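Local coordinates for phenylacetaldehyde dehydrogenase (PDB 4O5H), which probably oxidises phenylacetaldehyde to phenylacetic acid with NAD+, as a member of the aldehyde dehydrogenase family, at residues 356-369 with 387-399. Numbering follows the deposited sequence.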
ATOM      1  N   ILE A 356       5.791  17.547  32.235  1.00 15.87           N
ATOM      2  CA  ILE A 356       4.920  17.972  31.153  1.00 15.81           C
ATOM      3  C   ILE A 356       5.464  19.283  30.585  1.00 14.74           C
ATOM      4  O   ILE A 356       5.483  20.292  31.293  1.00 14.54           O
ATOM      5  CB  ILE A 356       3.499  18.191  31.701  1.00 17.19           C
ATOM      6  CG1 ILE A 356       2.829  16.849  31.968  1.00 18.07           C
ATOM      7  CG2 ILE A 356       2.632  18.995  30.768  1.00 17.83           C
ATOM      8  CD1 ILE A 356       2.298  16.169  30.722  1.00 18.24           C
ATOM      9  N   GLY A 357       5.924  19.242  29.330  1.00 13.26           N
ATOM     10  CA  GLY A 357       6.327  20.441  28.629  1.00 12.99           C
ATOM     11  C   GLY A 357       5.141  21.189  28.037  1.00 12.58           C
ATOM     12  O   GLY A 357       4.009  20.774  28.200  1.00 12.47           O
ATOM     13  N   PRO A 358       5.398  22.279  27.312  1.00 12.20           N
ATOM     14  CA  PRO A 358       4.333  22.998  26.582  1.00 12.19           C
ATOM     15  C   PRO A 358       3.950  22.217  25.344  1.00 11.70           C
ATOM     16  O   PRO A 358       4.672  21.285  24.952  1.00 11.45           O
ATOM     17  CB  PRO A 358       5.035  24.313  26.166  1.00 12.33           C
ATOM     18  CG  PRO A 358       6.444  23.891  25.959  1.00 12.31           C
ATOM     19  CD  PRO A 358       6.719  22.830  27.014  1.00 12.38           C
ATOM     20  N   LEU A 359       2.861  22.600  24.721  1.00 11.52           N
ATOM     21  CA  LEU A 359       2.531  22.119  23.418  1.00 11.41           C
ATOM     22  C   LEU A 359       3.416  22.819  22.401  1.00 11.11           C
ATOM     23  O   LEU A 359       4.037  23.829  22.698  1.00 10.92           O
ATOM     24  CB  LEU A 359       1.034  22.313  23.152  1.00 11.76           C
ATOM     25  CG  LEU A 359       0.083  21.756  24.224  1.00 11.97           C
ATOM     26  CD1 LEU A 359      -1.363  21.798  23.744  1.00 12.38           C
ATOM     27  CD2 LEU A 359       0.428  20.331  24.643  1.00 12.06           C
ATOM     28  N   VAL A 360       3.423  22.329  21.176  1.00 11.03           N
ATOM     29  CA  VAL A 360       4.424  22.756  20.201  1.00 11.09           C
ATOM     30  C   VAL A 360       4.223  24.182  19.684  1.00 11.22           C
ATOM     31  O   VAL A 360       5.170  24.817  19.248  1.00 11.34           O
ATOM     32  CB  VAL A 360       4.497  21.763  19.033  1.00 11.02           C
ATOM     33  CG1 VAL A 360       3.350  22.008  18.048  1.00 11.38           C
ATOM     34  CG2 VAL A 360       5.812  21.890  18.332  1.00 11.09           C
ATOM     35  N   SER A 361       2.994  24.670  19.682  1.00 11.37           N
ATOM     36  CA  SER A 361       2.703  25.963  19.071  1.00 11.90           C
ATOM     37  C   SER A 361       1.451  26.589  19.659  1.00 12.51           C
ATOM     38  O   SER A 361       0.634  25.927  20.316  1.00 12.32           O
ATOM     39  CB  SER A 361       2.471  25.832  17.556  1.00 11.89           C
ATOM     40  OG  SER A 361       1.308  25.057  17.281  1.00 11.58           O
ATOM     41  N   ALA A 362       1.276  27.872  19.390  1.00 13.21           N
ATOM     42  CA  ALA A 362       0.032  28.530  19.783  1.00 13.85           C
ATOM     43  C   ALA A 362      -1.160  27.891  19.115  1.00 14.02           C
ATOM     44  O   ALA A 362      -2.218  27.808  19.713  1.00 14.70           O
ATOM     45  CB  ALA A 362       0.114  30.037  19.474  1.00 14.42           C
ATOM     46  N   LYS A 363      -1.028  27.521  17.847  1.00 13.90           N
ATOM     47  CA  LYS A 363      -2.130  26.906  17.106  1.00 14.14           C
ATOM     48  C   LYS A 363      -2.563  25.626  17.785  1.00 14.04           C
ATOM     49  O   LYS A 363      -3.748  25.342  17.883  1.00 13.94           O
ATOM     50  CB  LYS A 363      -1.697  26.580  15.651  1.00 14.36           C
ATOM     51  N   GLN A 364      -1.595  24.857  18.279  1.00 13.97           N
ATOM     52  CA  GLN A 364      -1.917  23.621  18.953  1.00 14.40           C
ATOM     53  C   GLN A 364      -2.604  23.883  20.266  1.00 15.28           C
ATOM     54  O   GLN A 364      -3.581  23.188  20.564  1.00 15.37           O
ATOM     55  CB  GLN A 364      -0.697  22.753  19.200  1.00 14.41           C
ATOM     56  CG  GLN A 364      -0.351  21.857  18.046  1.00 14.58           C
ATOM     57  CD  GLN A 364      -1.498  21.052  17.554  1.00 14.77           C
ATOM     58  OE1 GLN A 364      -1.917  21.249  16.428  1.00 15.40           O
ATOM     59  NE2 GLN A 364      -2.043  20.183  18.390  1.00 15.11           N
ATOM     60  N   ARG A 365      -2.158  24.885  21.012  1.00 15.62           N
ATOM     61  CA  ARG A 365      -2.868  25.230  22.235  1.00 16.61           C
ATOM     62  C   ARG A 365      -4.310  25.675  21.937  1.00 17.53           C
ATOM     63  O   ARG A 365      -5.227  25.261  22.616  1.00 17.35           O
ATOM     64  CB  ARG A 365      -2.140  26.309  23.013  1.00 17.20           C
ATOM     65  CG  ARG A 365      -2.926  26.723  24.265  1.00 18.19           C
ATOM     66  CD  ARG A 365      -2.325  27.920  24.912  1.00 18.20           C
ATOM     67  NE  ARG A 365      -2.269  29.069  23.964  1.00 18.02           N
ATOM     68  CZ  ARG A 365      -1.388  30.076  23.993  1.00 17.25           C
ATOM     69  NH1 ARG A 365      -0.452  30.132  24.916  1.00 16.92           N
ATOM     70  NH2 ARG A 365      -1.440  31.049  23.063  1.00 17.70           N
ATOM     71  N   GLU A 366      -4.500  26.462  20.877  1.00 18.29           N
ATOM     72  CA  GLU A 366      -5.825  26.899  20.479  1.00 19.12           C
ATOM     73  C   GLU A 366      -6.736  25.711  20.155  1.00 19.68           C
ATOM     74  O   GLU A 366      -7.842  25.623  20.688  1.00 21.08           O
ATOM     75  CB  GLU A 366      -5.720  27.835  19.283  1.00 19.12           C
ATOM     76  CG  GLU A 366      -7.038  28.332  18.730  1.00 20.29           C
ATOM     77  CD  GLU A 366      -6.876  29.299  17.566  1.00 20.64           C
ATOM     78  OE1 GLU A 366      -5.790  29.849  17.374  1.00 21.74           O
ATOM     79  OE2 GLU A 366      -7.854  29.531  16.837  1.00 22.08           O
ATOM     80  N   ARG A 367      -6.232  24.762  19.390  1.00 20.13           N
ATOM     81  CA  ARG A 367      -6.987  23.546  19.076  1.00 21.08           C
ATOM     82  C   ARG A 367      -7.343  22.712  20.305  1.00 19.23           C
ATOM     83  O   ARG A 367      -8.489  22.300  20.491  1.00 18.94           O
ATOM     84  CB  ARG A 367      -6.208  22.662  18.126  1.00 23.17           C
ATOM     85  CG  ARG A 367      -6.210  23.156  16.693  1.00 27.00           C
ATOM     86  CD  ARG A 367      -5.416  22.228  15.786  1.00 28.51           C
ATOM     87  NE  ARG A 367      -5.993  20.886  15.801  1.00 32.25           N
ATOM     88  CZ  ARG A 367      -7.058  20.525  15.092  1.00 36.49           C
ATOM     89  NH1 ARG A 367      -7.701  21.407  14.319  1.00 40.74           N
ATOM     90  NH2 ARG A 367      -7.498  19.283  15.157  1.00 37.64           N
ATOM     91  N   VAL A 368      -6.349  22.457  21.136  1.00 17.33           N
ATOM     92  CA  VAL A 368      -6.553  21.609  22.286  1.00 16.94           C
ATOM     93  C   VAL A 368      -7.529  22.239  23.267  1.00 17.33           C
ATOM     94  O   VAL A 368      -8.440  21.571  23.751  1.00 17.42           O
ATOM     95  CB  VAL A 368      -5.199  21.257  22.959  1.00 16.09           C
ATOM     96  CG1 VAL A 368      -5.409  20.570  24.280  1.00 15.95           C
ATOM     97  CG2 VAL A 368      -4.383  20.371  22.044  1.00 15.33           C
ATOM     98  N   CYS A 369      -7.345  23.524  23.581  1.00 18.13           N
ATOM     99  CA  CYS A 369      -8.275  24.217  24.487  1.00 18.64           C
ATOM    100  C   CYS A 369      -9.675  24.301  23.892  1.00 19.14           C
ATOM    101  O   CYS A 369     -10.640  24.225  24.612  1.00 20.93           O
ATOM    102  CB  CYS A 369      -7.762  25.611  24.841  1.00 18.80           C
ATOM    103  SG  CYS A 369      -6.281  25.471  25.885  1.00 19.81           S
ATOM    104  N   ARG A 387      -7.646  24.113  32.002  1.00 35.27           N
ATOM    105  CA  ARG A 387      -7.222  25.297  31.244  1.00 36.87           C
ATOM    106  C   ARG A 387      -5.821  25.417  30.605  1.00 33.53           C
ATOM    107  O   ARG A 387      -4.866  24.575  30.754  1.00 27.63           O
ATOM    108  CB  ARG A 387      -7.431  26.553  32.085  1.00 40.28           C
ATOM    109  CG  ARG A 387      -6.826  26.414  33.448  1.00 44.05           C
ATOM    110  CD  ARG A 387      -7.967  26.248  34.450  1.00 48.46           C
ATOM    111  NE  ARG A 387      -7.730  25.114  35.319  1.00 52.43           N
ATOM    112  CZ  ARG A 387      -8.251  24.975  36.530  1.00 58.26           C
ATOM    113  NH1 ARG A 387      -7.965  23.880  37.227  1.00 62.70           N
ATOM    114  NH2 ARG A 387      -9.044  25.915  37.055  1.00 55.69           N
ATOM    115  N   ALA A 388      -5.794  26.480  29.792  1.00 30.22           N
ATOM    116  CA  ALA A 388      -4.582  27.201  29.461  1.00 28.20           C
ATOM    117  C   ALA A 388      -4.023  27.873  30.758  1.00 25.61           C
ATOM    118  O   ALA A 388      -4.739  28.306  31.653  1.00 24.42           O
ATOM    119  CB  ALA A 388      -4.871  28.278  28.389  1.00 29.16           C
ATOM    120  N   ILE A 389      -2.716  27.986  30.767  1.00 22.41           N
ATOM    121  CA  ILE A 389      -1.904  28.569  31.807  1.00 19.68           C
ATOM    122  C   ILE A 389      -1.380  29.858  31.204  1.00 17.90           C
ATOM    123  O   ILE A 389      -0.943  29.858  30.055  1.00 17.51           O
ATOM    124  CB  ILE A 389      -0.835  27.483  31.951  1.00 18.93           C
ATOM    125  CG1 ILE A 389      -1.397  26.266  32.725  1.00 19.41           C
ATOM    126  CG2 ILE A 389       0.382  28.007  32.618  1.00 18.92           C
ATOM    127  CD1 ILE A 389      -0.518  25.045  32.597  1.00 19.60           C
ATOM    128  N   ASP A 390      -1.374  30.933  31.967  1.00 17.33           N
ATOM    129  CA  ASP A 390      -0.807  32.211  31.527  1.00 16.72           C
ATOM    130  C   ASP A 390       0.689  32.155  31.244  1.00 15.90           C
ATOM    131  O   ASP A 390       1.395  31.275  31.726  1.00 15.69           O
ATOM    132  CB  ASP A 390      -1.070  33.316  32.558  1.00 17.30           C
ATOM    133  CG  ASP A 390      -2.538  33.685  32.652  1.00 17.97           C
ATOM    134  OD1 ASP A 390      -3.331  33.168  31.840  1.00 18.15           O
ATOM    135  OD2 ASP A 390      -2.899  34.454  33.544  1.00 18.74           O
ATOM    136  N   GLY A 391       1.139  33.082  30.434  1.00 15.31           N
ATOM    137  CA  GLY A 391       2.547  33.259  30.111  1.00 14.96           C
ATOM    138  C   GLY A 391       2.753  33.030  28.629  1.00 14.25           C
ATOM    139  O   GLY A 391       1.798  32.686  27.916  1.00 13.94           O
ATOM    140  N   PRO A 392       3.970  33.258  28.158  1.00 14.08           N
ATOM    141  CA  PRO A 392       4.226  33.250  26.720  1.00 14.09           C
ATOM    142  C   PRO A 392       4.494  31.883  26.095  1.00 14.00           C
ATOM    143  O   PRO A 392       4.493  31.811  24.875  1.00 13.95           O
ATOM    144  CB  PRO A 392       5.497  34.119  26.580  1.00 13.91           C
ATOM    145  CG  PRO A 392       6.202  33.933  27.863  1.00 14.13           C
ATOM    146  CD  PRO A 392       5.118  33.809  28.903  1.00 14.41           C
ATOM    147  N   GLY A 393       4.745  30.825  26.894  1.00 14.15           N
ATOM    148  CA  GLY A 393       4.888  29.459  26.385  1.00 13.74           C
ATOM    149  C   GLY A 393       3.518  28.920  26.055  1.00 13.74           C
ATOM    150  O   GLY A 393       2.528  29.605  26.301  1.00 14.44           O
ATOM    151  N   PHE A 394       3.457  27.736  25.443  1.00 13.21           N
ATOM    152  CA  PHE A 394       2.181  27.197  24.980  1.00 13.40           C
ATOM    153  C   PHE A 394       1.704  26.050  25.883  1.00 13.88           C
ATOM    154  O   PHE A 394       1.400  24.940  25.435  1.00 13.84           O
ATOM    155  CB  PHE A 394       2.268  26.783  23.512  1.00 12.95           C
ATOM    156  CG  PHE A 394       2.929  27.803  22.646  1.00 12.62           C
ATOM    157  CD1 PHE A 394       2.464  29.115  22.636  1.00 12.98           C
ATOM    158  CD2 PHE A 394       4.018  27.477  21.862  1.00 12.14           C
ATOM    159  CE1 PHE A 394       3.065  30.079  21.830  1.00 13.00           C
ATOM    160  CE2 PHE A 394       4.622  28.432  21.056  1.00 12.17           C
ATOM    161  CZ  PHE A 394       4.149  29.719  21.026  1.00 12.51           C
ATOM    162  N   PHE A 395       1.565  26.348  27.167  1.00 14.30           N
ATOM    163  CA  PHE A 395       1.305  25.342  28.180  1.00 14.62           C
ATOM    164  C   PHE A 395      -0.195  25.106  28.372  1.00 15.48           C
ATOM    165  O   PHE A 395      -0.990  26.054  28.337  1.00 14.98           O
ATOM    166  CB  PHE A 395       1.914  25.801  29.506  1.00 14.96           C
ATOM    167  CG  PHE A 395       3.417  25.730  29.544  1.00 14.78           C
ATOM    168  CD1 PHE A 395       4.068  24.535  29.813  1.00 14.57           C
ATOM    169  CD2 PHE A 395       4.172  26.882  29.360  1.00 14.96           C
ATOM    170  CE1 PHE A 395       5.450  24.472  29.897  1.00 14.38           C
ATOM    171  CE2 PHE A 395       5.542  26.818  29.424  1.00 15.15           C
ATOM    172  CZ  PHE A 395       6.183  25.610  29.691  1.00 14.81           C
ATOM    173  N   VAL A 396      -0.537  23.845  28.600  1.00 15.82           N
ATOM    174  CA  VAL A 396      -1.877  23.405  28.906  1.00 17.23           C
ATOM    175  C   VAL A 396      -1.826  22.355  30.009  1.00 17.48           C
ATOM    176  O   VAL A 396      -0.898  21.539  30.061  1.00 17.46           O
ATOM    177  CB  VAL A 396      -2.484  22.759  27.658  1.00 18.04           C
ATOM    178  CG1 VAL A 396      -3.793  22.073  28.006  1.00 18.85           C
ATOM    179  CG2 VAL A 396      -2.686  23.819  26.591  1.00 18.02           C
ATOM    180  N   GLU A 397      -2.769  22.431  30.952  1.00 18.56           N
ATOM    181  CA  GLU A 397      -2.844  21.463  32.066  1.00 18.34           C
ATOM    182  C   GLU A 397      -3.232  20.066  31.622  1.00 16.80           C
ATOM    183  O   GLU A 397      -4.101  19.922  30.760  1.00 16.31           O
ATOM    184  CB  GLU A 397      -3.894  21.897  33.044  1.00 20.43           C
ATOM    185  CG  GLU A 397      -3.565  23.189  33.737  1.00 21.86           C
ATOM    186  CD  GLU A 397      -4.612  23.536  34.746  1.00 23.70           C
ATOM    187  OE1 GLU A 397      -5.794  23.140  34.570  1.00 24.39           O
ATOM    188  OE2 GLU A 397      -4.228  24.204  35.716  1.00 26.19           O
ATOM    189  N   PRO A 398      -2.569  19.040  32.160  1.00 15.77           N
ATOM    190  CA  PRO A 398      -3.042  17.691  31.969  1.00 15.64           C
ATOM    191  C   PRO A 398      -4.482  17.654  32.422  1.00 16.03           C
ATOM    192  O   PRO A 398      -4.787  18.078  33.527  1.00 16.99           O
ATOM    193  CB  PRO A 398      -2.170  16.852  32.894  1.00 15.79           C
ATOM    194  CG  PRO A 398      -0.941  17.650  33.073  1.00 15.74           C
ATOM    195  CD  PRO A 398      -1.377  19.082  33.020  1.00 15.90           C
ATOM    196  N   THR A 399      -5.350  17.136  31.565  1.00 15.70           N
ATOM    197  CA  THR A 399      -6.768  17.236  31.741  1.00 16.14           C
ATOM    198  C   THR A 399      -7.452  15.876  31.650  1.00 16.39           C
ATOM    199  O   THR A 399      -7.187  15.085  30.726  1.00 15.95           O
ATOM    200  CB  THR A 399      -7.324  18.201  30.684  1.00 15.93           C
ATOM    201  OG1 THR A 399      -6.743  19.478  30.905  1.00 15.59           O
ATOM    202  CG2 THR A 399      -8.800  18.340  30.793  1.00 16.57           C
TER
HETATM  203  O   HOH W   1       1.499  21.702  28.326  1.00 17.55           O
HETATM  204  O   HOH W   2       1.673  32.052  24.154  1.00 15.97           O
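F394 and V396, two bumps on the loop that leads into strand 399-402, fill hollows along the N-cap turn and first turns of helix 362-378, in what is by family the catalytic domain of an aldehyde dehydrogenase. The F394 ring lies flat against the backbone where the helix starts: A362 N sits 3.5 Å above the ring plane, over its centre, while S361 C is offset toward the rim of the same face. A chi1 of -46°, with CG anti to the carbonyl carbon, directs the ring into this seat, and A362 CB closes on its CE1. S361 itself caps the helix, its OG accepting from Q364 N, and the ring packs on this same capped turn. R365 crosses F394 at about a right angle, guanidinium and ring planes 80° apart; NH1 meets the ring edge, whereas CD1 of F394 lies over a guanidinium face. One water accepts from NH1 and donates weakly to P392 O. The second bump is smaller: V396 CG2 enters a hollow walled by L359 CD1 and R365 CG, each 3.7 Å away, with C369 SG at 4.0 Å; SG also touches A388 CB. Between the bumps the backbones join directly, L359 N donating to F394 O at 2.8 Å. A water bridges G357 O and V396 N beside this bond. Further along, I356 CG1 slides past P398 CG, and both side chains rest on F310 of helix 298-310. F395 supplies a flat wall for P358, which it accompanies side by side: P358 CB stands 3.7 Å from the ring centroid, 10° off the normal, a CH-pi contact over the face.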